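Local coordinates for protein transcription factor tau 138 kDa subunit (Saccharomyces cerevisiae, PDB 5AIM) that helps TFIIIC activate tRNA and 5S RNA genes by binding intragenic promoter elements, this piece being the subunit's central extended winged-helix domain, at residues 12-17 / 51-56; 16-21 / 59-64. All coordinates share one frame; numbering follows the deposited sequence.

Interaction 1: 12-17 / 51-56; sequences LQRQRA and KKTVRG
Thr53 sets its methyl group over one face of the guanidinium of Arg14, CG2 standing 3.2 Å from CZ, almost over the centre of the planar group, and 3.5 Å from both NH1 and NH2. Their side chains run nearly perpendicular. With OG1 beside the backbone N (chi1 -60°), CG2 stands anti to that N and faces helix 5-24, while OG1 hydrogen-bonds Asp50, just ahead of its own helix. Threonine suits the place because one branch packs while the other serves a polar partner. Arg14 is equally two-sided: bent at chi3 (-60°), it presents a face to the methyl while NE makes a salt bridge with Asp57, one turn further along helix 52-63. Beyond this tight spot the packing slackens: Val54 CG2 stays 4.2 Å from Arg14 CD, and the three residues remain partly exposed, with a glycerol near Arg14. A leucine in place of Arg14 would probably leave Asp57 without its charge partner and the Thr53 methyl without the flat surface it rests on. The contact joins helix 5-24, at the surface of the winged-helix domain, to helix 52-63, which precedes the two wing strands as the recognition helix does in this fold.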
ATOM      1  N   LEU A  12       5.445 -10.121  -7.748  1.00 18.61           N
ATOM      2  CA  LEU A  12       4.924  -9.186  -8.755  1.00 16.15           C
ATOM      3  C   LEU A  12       3.391  -9.111  -8.782  1.00 18.70           C
ATOM      4  O   LEU A  12       2.809  -8.020  -8.948  1.00 18.03           O
ATOM      5  CB  LEU A  12       5.443  -9.540 -10.144  1.00 16.86           C
ATOM      6  CG  LEU A  12       6.956  -9.419 -10.317  1.00 17.65           C
ATOM      7  CD1 LEU A  12       7.357  -9.913 -11.696  1.00 19.67           C
ATOM      8  CD2 LEU A  12       7.431  -7.986 -10.106  1.00 21.54           C
ATOM      9  N   GLN A  13       2.735 -10.261  -8.646  1.00 18.72           N
ATOM     10  CA  GLN A  13       1.273 -10.279  -8.567  1.00 19.75           C
ATOM     11  C   GLN A  13       0.772  -9.424  -7.393  1.00 21.10           C
ATOM     12  O   GLN A  13      -0.174  -8.612  -7.529  1.00 19.62           O
ATOM     13  CB  GLN A  13       0.770 -11.721  -8.437  1.00 21.39           C
ATOM     14  CG  GLN A  13      -0.751 -11.849  -8.465  1.00 28.86           C
ATOM     15  CD  GLN A  13      -1.228 -13.264  -8.203  1.00 44.99           C
ATOM     16  OE1 GLN A  13      -0.488 -14.092  -7.674  1.00 38.56           O
ATOM     17  NE2 GLN A  13      -2.472 -13.545  -8.571  1.00 52.06           N
ATOM     18  N   ARG A  14       1.406  -9.602  -6.237  1.00 18.23           N
ATOM     19  CA  ARG A  14       1.030  -8.802  -5.070  1.00 18.46           C
ATOM     20  C   ARG A  14       1.274  -7.301  -5.284  1.00 16.92           C
ATOM     21  O   ARG A  14       0.445  -6.461  -4.887  1.00 18.98           O
ATOM     22  CB  ARG A  14       1.735  -9.303  -3.804  1.00 21.15           C
ATOM     23  CG  ARG A  14       1.241 -10.673  -3.360  1.00 23.78           C
ATOM     24  CD  ARG A  14       1.839 -11.109  -2.034  1.00 24.28           C
ATOM     25  NE  ARG A  14       3.300 -11.203  -2.075  1.00 26.43           N
ATOM     26  CZ  ARG A  14       3.999 -12.320  -2.248  1.00 29.29           C
ATOM     27  NH1 ARG A  14       3.399 -13.494  -2.425  1.00 30.30           N
ATOM     28  NH2 ARG A  14       5.326 -12.255  -2.251  1.00 26.21           N
ATOM     29  N   GLN A  15       2.395  -6.949  -5.911  1.00 17.62           N
ATOM     30  CA  GLN A  15       2.618  -5.548  -6.280  1.00 16.82           C
ATOM     31  C   GLN A  15       1.543  -4.989  -7.235  1.00 18.64           C
ATOM     32  O   GLN A  15       1.056  -3.855  -7.057  1.00 19.67           O
ATOM     33  CB  GLN A  15       4.030  -5.361  -6.849  1.00 16.76           C
ATOM     34  CG  GLN A  15       5.133  -5.602  -5.828  1.00 17.15           C
ATOM     35  CD  GLN A  15       6.496  -5.354  -6.400  1.00 17.48           C
ATOM     36  OE1 GLN A  15       6.817  -4.237  -6.785  1.00 19.15           O
ATOM     37  NE2 GLN A  15       7.318  -6.397  -6.460  1.00 20.00           N
ATOM     38  N   ARG A  16       1.158  -5.768  -8.243  1.00 17.37           N
ATOM     39  CA  ARG A  16       0.063  -5.329  -9.110  1.00 17.60           C
ATOM     40  C   ARG A  16      -1.217  -5.095  -8.313  1.00 19.31           C
ATOM     41  O   ARG A  16      -1.958  -4.121  -8.574  1.00 20.02           O
ATOM     42  CB  ARG A  16      -0.201  -6.339 -10.230  1.00 18.69           C
ATOM     43  CG  ARG A  16       0.895  -6.412 -11.290  1.00 18.81           C
ATOM     44  CD  ARG A  16       0.402  -7.136 -12.546  1.00 23.32           C
ATOM     45  NE  ARG A  16      -0.184  -8.447 -12.255  1.00 24.16           N
ATOM     46  CZ  ARG A  16       0.499  -9.581 -12.114  1.00 25.76           C
ATOM     47  NH1 ARG A  16       1.824  -9.606 -12.229  1.00 23.46           N
ATOM     48  NH2 ARG A  16      -0.156 -10.704 -11.846  1.00 27.45           N
ATOM     49  N   ALA A  17      -1.498  -6.004  -7.377  1.00 17.64           N
ATOM     50  CA  ALA A  17      -2.691  -5.860  -6.529  1.00 17.36           C
ATOM     51  C   ALA A  17      -2.633  -4.587  -5.684  1.00 18.11           C
ATOM     52  O   ALA A  17      -3.608  -3.829  -5.605  1.00 18.77           O
ATOM     53  CB  ALA A  17      -2.859  -7.071  -5.633  1.00 19.72           C
ATOM     54  N   LYS A  51       0.236 -11.029   6.251  1.00 60.92           N
ATOM     55  CA  LYS A  51       0.532  -9.585   6.209  1.00 77.86           C
ATOM     56  C   LYS A  51       2.013  -9.213   6.062  1.00 76.02           C
ATOM     57  O   LYS A  51       2.324  -8.217   5.406  1.00 59.13           O
ATOM     58  CB  LYS A  51      -0.073  -8.843   7.402  1.00 92.71           C
ATOM     59  CG  LYS A  51      -1.529  -8.480   7.210  1.00 59.34           C
ATOM     60  CD  LYS A  51      -1.903  -7.317   8.103  1.00 89.89           C
ATOM     61  CE  LYS A  51      -3.276  -7.493   8.716  1.00 86.42           C
ATOM     62  NZ  LYS A  51      -3.538  -6.474   9.763  1.00 68.81           N
ATOM     63  N   LYS A  52       2.910  -9.979   6.683  1.00 64.54           N
ATOM     64  CA  LYS A  52       4.349  -9.801   6.479  1.00 48.16           C
ATOM     65  C   LYS A  52       4.664  -9.844   4.989  1.00 38.30           C
ATOM     66  O   LYS A  52       5.425  -9.015   4.456  1.00 35.87           O
ATOM     67  CB  LYS A  52       5.126 -10.917   7.182  1.00 48.08           C
ATOM     68  CG  LYS A  52       5.634 -10.565   8.572  1.00 55.03           C
ATOM     69  CD  LYS A  52       5.665 -11.796   9.462  1.00 72.43           C
ATOM     70  CE  LYS A  52       6.125 -11.479  10.877  1.00 84.87           C
ATOM     71  NZ  LYS A  52       7.597 -11.283  10.969  1.00100.05           N
ATOM     72  N   THR A  53       4.055 -10.820   4.322  1.00 37.98           N
ATOM     73  CA  THR A  53       4.291 -11.050   2.904  1.00 34.84           C
ATOM     74  C   THR A  53       3.871  -9.836   2.066  1.00 30.33           C
ATOM     75  O   THR A  53       4.641  -9.358   1.239  1.00 28.21           O
ATOM     76  CB  THR A  53       3.566 -12.329   2.423  1.00 36.02           C
ATOM     77  OG1 THR A  53       4.054 -13.462   3.158  1.00 40.95           O
ATOM     78  CG2 THR A  53       3.804 -12.567   0.940  1.00 33.22           C
ATOM     79  N   VAL A  54       2.665  -9.321   2.285  1.00 29.50           N
ATOM     80  CA  VAL A  54       2.214  -8.144   1.544  1.00 26.18           C
ATOM     81  C   VAL A  54       3.023  -6.891   1.921  1.00 25.52           C
ATOM     82  O   VAL A  54       3.373  -6.073   1.053  1.00 23.27           O
ATOM     83  CB  VAL A  54       0.706  -7.902   1.740  1.00 28.63           C
ATOM     84  CG1 VAL A  54       0.261  -6.595   1.081  1.00 28.93           C
ATOM     85  CG2 VAL A  54      -0.079  -9.070   1.163  1.00 35.77           C
ATOM     86  N   ARG A  55       3.333  -6.746   3.208  1.00 28.09           N
ATOM     87  CA  ARG A  55       4.145  -5.622   3.657  1.00 28.24           C
ATOM     88  C   ARG A  55       5.490  -5.598   2.928  1.00 27.54           C
ATOM     89  O   ARG A  55       5.959  -4.533   2.514  1.00 26.21           O
ATOM     90  CB  ARG A  55       4.361  -5.664   5.175  1.00 32.09           C
ATOM     91  CG  ARG A  55       5.341  -4.608   5.696  1.00 33.11           C
ATOM     92  CD  ARG A  55       4.930  -3.183   5.317  1.00 41.29           C
ATOM     93  NE  ARG A  55       6.017  -2.220   5.494  1.00 54.55           N
ATOM     94  CZ  ARG A  55       6.143  -1.383   6.521  1.00 68.85           C
ATOM     95  NH1 ARG A  55       5.249  -1.362   7.503  1.00 61.16           N
ATOM     96  NH2 ARG A  55       7.177  -0.554   6.564  1.00 64.06           N
ATOM     97  N   GLY A  56       6.110  -6.766   2.775  1.00 28.99           N
ATOM     98  CA  GLY A  56       7.342  -6.846   1.998  1.00 28.69           C
ATOM     99  C   GLY A  56       7.248  -6.196   0.618  1.00 25.29           C
ATOM    100  O   GLY A  56       8.152  -5.456   0.172  1.00 25.40           O
TER

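Interaction 2: 16-21 / 59-64; sequences RAILKV and DLMVES
Leu60 O is gripped twice by Ser64, at the end of helix 52-63: the backbone N lies 3.1 Å from Leu60 O and OG also 3.1 Å from Leu60 O, arriving from opposite faces of the carbonyl plane. The hydroxyl donor is tilted 26° from that plane. Serine is apt here, its short side chain folding back on the last turn. Met61, the residue after Leu60, sends its side chain across to helix 5-24. Its SD comes 3.6 Å from Ile18 CG2 and 3.7 Å from Ile18 CB, the two side chains lying alongside each other and pointing opposite ways. In the winged-helix domain this is where two helices of the helical core meet, with Leu67, just before strand 68-71, touching both Ile18 and Met61. The bend at chi3 (77°) turns CE of Met61 onward to Leu19, whose CB is 4.1 Å away. Long and unbranched, methionine can span the gap between segments 16-21 and 59-64, whose nearest CA atoms, those of Ile18 and Met61, are 8.9 Å apart. Beta-branched Ile18 offers it a broad apolar flank, and CD1 also reaches SD at 3.9 Å. Leu19 lies at the exposed margin, its side chain also touching Leu82.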
ATOM      1  N   ARG A  16       1.158  -5.768  -8.243  1.00 17.37           N
ATOM      2  CA  ARG A  16       0.063  -5.329  -9.110  1.00 17.60           C
ATOM      3  C   ARG A  16      -1.217  -5.095  -8.313  1.00 19.31           C
ATOM      4  O   ARG A  16      -1.958  -4.121  -8.574  1.00 20.02           O
ATOM      5  CB  ARG A  16      -0.201  -6.339 -10.230  1.00 18.69           C
ATOM      6  CG  ARG A  16       0.895  -6.412 -11.290  1.00 18.81           C
ATOM      7  CD  ARG A  16       0.402  -7.136 -12.546  1.00 23.32           C
ATOM      8  NE  ARG A  16      -0.184  -8.447 -12.255  1.00 24.16           N
ATOM      9  CZ  ARG A  16       0.499  -9.581 -12.114  1.00 25.76           C
ATOM     10  NH1 ARG A  16       1.824  -9.606 -12.229  1.00 23.46           N
ATOM     11  NH2 ARG A  16      -0.156 -10.704 -11.846  1.00 27.45           N
ATOM     12  N   ALA A  17      -1.498  -6.004  -7.377  1.00 17.64           N
ATOM     13  CA  ALA A  17      -2.691  -5.860  -6.529  1.00 17.36           C
ATOM     14  C   ALA A  17      -2.633  -4.587  -5.684  1.00 18.11           C
ATOM     15  O   ALA A  17      -3.608  -3.829  -5.605  1.00 18.77           O
ATOM     16  CB  ALA A  17      -2.859  -7.071  -5.633  1.00 19.72           C
ATOM     17  N   ILE A  18      -1.500  -4.360  -5.033  1.00 17.38           N
ATOM     18  CA  ILE A  18      -1.324  -3.148  -4.230  1.00 16.78           C
ATOM     19  C   ILE A  18      -1.569  -1.910  -5.089  1.00 18.15           C
ATOM     20  O   ILE A  18      -2.285  -0.982  -4.684  1.00 18.54           O
ATOM     21  CB  ILE A  18       0.091  -3.109  -3.625  1.00 17.05           C
ATOM     22  CG1 ILE A  18       0.222  -4.191  -2.554  1.00 17.97           C
ATOM     23  CG2 ILE A  18       0.401  -1.754  -3.009  1.00 18.05           C
ATOM     24  CD1 ILE A  18       1.659  -4.552  -2.223  1.00 20.21           C
ATOM     25  N   LEU A  19      -0.982  -1.893  -6.277  1.00 18.08           N
ATOM     26  CA  LEU A  19      -1.176  -0.761  -7.177  1.00 15.64           C
ATOM     27  C   LEU A  19      -2.648  -0.547  -7.580  1.00 18.76           C
ATOM     28  O   LEU A  19      -3.172   0.592  -7.537  1.00 19.80           O
ATOM     29  CB  LEU A  19      -0.307  -0.953  -8.419  1.00 20.75           C
ATOM     30  CG  LEU A  19      -0.139   0.252  -9.333  1.00 21.43           C
ATOM     31  CD1 LEU A  19       0.593   1.369  -8.622  1.00 23.85           C
ATOM     32  CD2 LEU A  19       0.623  -0.155 -10.576  1.00 23.51           C
ATOM     33  N   LYS A  20      -3.314  -1.627  -7.988  1.00 17.86           N
ATOM     34  CA  LYS A  20      -4.727  -1.521  -8.382  1.00 19.01           C
ATOM     35  C   LYS A  20      -5.620  -1.058  -7.221  1.00 17.97           C
ATOM     36  O   LYS A  20      -6.511  -0.208  -7.392  1.00 19.09           O
ATOM     37  CB  LYS A  20      -5.240  -2.850  -8.959  1.00 20.83           C
ATOM     38  CG  LYS A  20      -6.736  -2.890  -9.279  1.00 24.48           C
ATOM     39  CD  LYS A  20      -7.159  -1.842 -10.294  1.00 46.03           C
ATOM     40  CE  LYS A  20      -6.835  -2.268 -11.712  1.00 44.78           C
ATOM     41  NZ  LYS A  20      -7.103  -1.161 -12.672  1.00 77.07           N
ATOM     42  N   VAL A  21      -5.376  -1.618  -6.040  1.00 18.01           N
ATOM     43  CA  VAL A  21      -6.132  -1.219  -4.859  1.00 17.41           C
ATOM     44  C   VAL A  21      -5.877   0.250  -4.539  1.00 17.91           C
ATOM     45  O   VAL A  21      -6.820   0.994  -4.264  1.00 18.02           O
ATOM     46  CB  VAL A  21      -5.802  -2.122  -3.658  1.00 18.50           C
ATOM     47  CG1 VAL A  21      -6.354  -1.555  -2.367  1.00 20.48           C
ATOM     48  CG2 VAL A  21      -6.344  -3.517  -3.903  1.00 20.34           C
ATOM     49  N   ASP A  59       6.935  -2.525   0.736  1.00 23.25           N
ATOM     50  CA  ASP A  59       8.271  -1.966   0.926  1.00 26.88           C
ATOM     51  C   ASP A  59       9.045  -1.921  -0.395  1.00 26.06           C
ATOM     52  O   ASP A  59       9.693  -0.906  -0.721  1.00 26.66           O
ATOM     53  CB  ASP A  59       9.061  -2.769   1.961  1.00 28.60           C
ATOM     54  CG  ASP A  59       8.578  -2.535   3.377  1.00 50.11           C
ATOM     55  OD1 ASP A  59       7.846  -1.550   3.608  1.00 53.45           O
ATOM     56  OD2 ASP A  59       8.942  -3.336   4.266  1.00 41.19           O
ATOM     57  N   LEU A  60       8.986  -3.016  -1.156  1.00 26.16           N
ATOM     58  CA  LEU A  60       9.621  -3.005  -2.474  1.00 26.48           C
ATOM     59  C   LEU A  60       9.101  -1.848  -3.319  1.00 23.04           C
ATOM     60  O   LEU A  60       9.873  -1.160  -3.994  1.00 28.91           O
ATOM     61  CB  LEU A  60       9.412  -4.321  -3.216  1.00 24.40           C
ATOM     62  CG  LEU A  60      10.146  -5.546  -2.684  1.00 26.60           C
ATOM     63  CD1 LEU A  60       9.885  -6.731  -3.595  1.00 26.95           C
ATOM     64  CD2 LEU A  60      11.632  -5.282  -2.562  1.00 28.97           C
ATOM     65  N   MET A  61       7.791  -1.623  -3.275  1.00 23.46           N
ATOM     66  CA  MET A  61       7.208  -0.514  -4.035  1.00 22.85           C
ATOM     67  C   MET A  61       7.609   0.876  -3.534  1.00 25.72           C
ATOM     68  O   MET A  61       7.824   1.790  -4.331  1.00 24.44           O
ATOM     69  CB  MET A  61       5.695  -0.652  -4.074  1.00 22.61           C
ATOM     70  CG  MET A  61       5.282  -1.882  -4.832  1.00 19.67           C
ATOM     71  SD  MET A  61       3.529  -2.203  -4.727  1.00 21.94           S
ATOM     72  CE  MET A  61       2.894  -0.983  -5.875  1.00 22.97           C
ATOM     73  N   VAL A  62       7.707   1.050  -2.222  1.00 24.00           N
ATOM     74  CA  VAL A  62       8.175   2.332  -1.709  1.00 26.08           C
ATOM     75  C   VAL A  62       9.624   2.575  -2.120  1.00 30.43           C
ATOM     76  O   VAL A  62       9.979   3.677  -2.549  1.00 30.78           O
ATOM     77  CB  VAL A  62       8.036   2.432  -0.177  1.00 26.75           C
ATOM     78  CG1 VAL A  62       8.740   3.684   0.358  1.00 30.53           C
ATOM     79  CG2 VAL A  62       6.567   2.431   0.213  1.00 27.40           C
ATOM     80  N   GLU A  63      10.466   1.554  -1.993  1.00 29.44           N
ATOM     81  CA  GLU A  63      11.882   1.747  -2.291  1.00 36.44           C
ATOM     82  C   GLU A  63      12.141   2.032  -3.773  1.00 36.71           C
ATOM     83  O   GLU A  63      13.076   2.768  -4.106  1.00 38.58           O
ATOM     84  CB  GLU A  63      12.713   0.558  -1.801  1.00 45.75           C
ATOM     85  CG  GLU A  63      12.845   0.493  -0.281  1.00 69.66           C
ATOM     86  CD  GLU A  63      13.424   1.766   0.316  1.00 99.96           C
ATOM     87  OE1 GLU A  63      14.453   2.255  -0.199  1.00 66.28           O
ATOM     88  OE2 GLU A  63      12.843   2.284   1.294  1.00 79.96           O
ATOM     89  N   SER A  64      11.315   1.472  -4.655  1.00 26.73           N
ATOM     90  CA  SER A  64      11.466   1.710  -6.090  1.00 27.48           C
ATOM     91  C   SER A  64      10.673   2.931  -6.559  1.00 25.38           C
ATOM     92  O   SER A  64      10.649   3.244  -7.751  1.00 29.65           O
ATOM     93  CB  SER A  64      11.063   0.473  -6.893  1.00 26.01           C
ATOM     94  OG  SER A  64       9.690   0.178  -6.745  1.00 24.37           O
TER

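In the fold
Both interactions join helix 5-24 to helix 52-63, one following the other along the pair, with centres about 7 Å apart; their ranges overlap at Arg16 and Ala17, which carry neither contact. Interaction 1 is the surface contact: its touching residues are partly exposed, and its chemistry mixes charge with a methyl group. Interaction 2 is mostly buried and purely apolar across the helices, nearer the centre of the chain and beside Leu67. Gln15 bridges them, its OE1 3.4 Å from Met61 CG, and Val54 O packs against Ile18 CD1. The shared helix pair thus passes from a charged group packed on a methyl at the surface to sulfur and aliphatic packing further in, with Leu19 at its exposed margin.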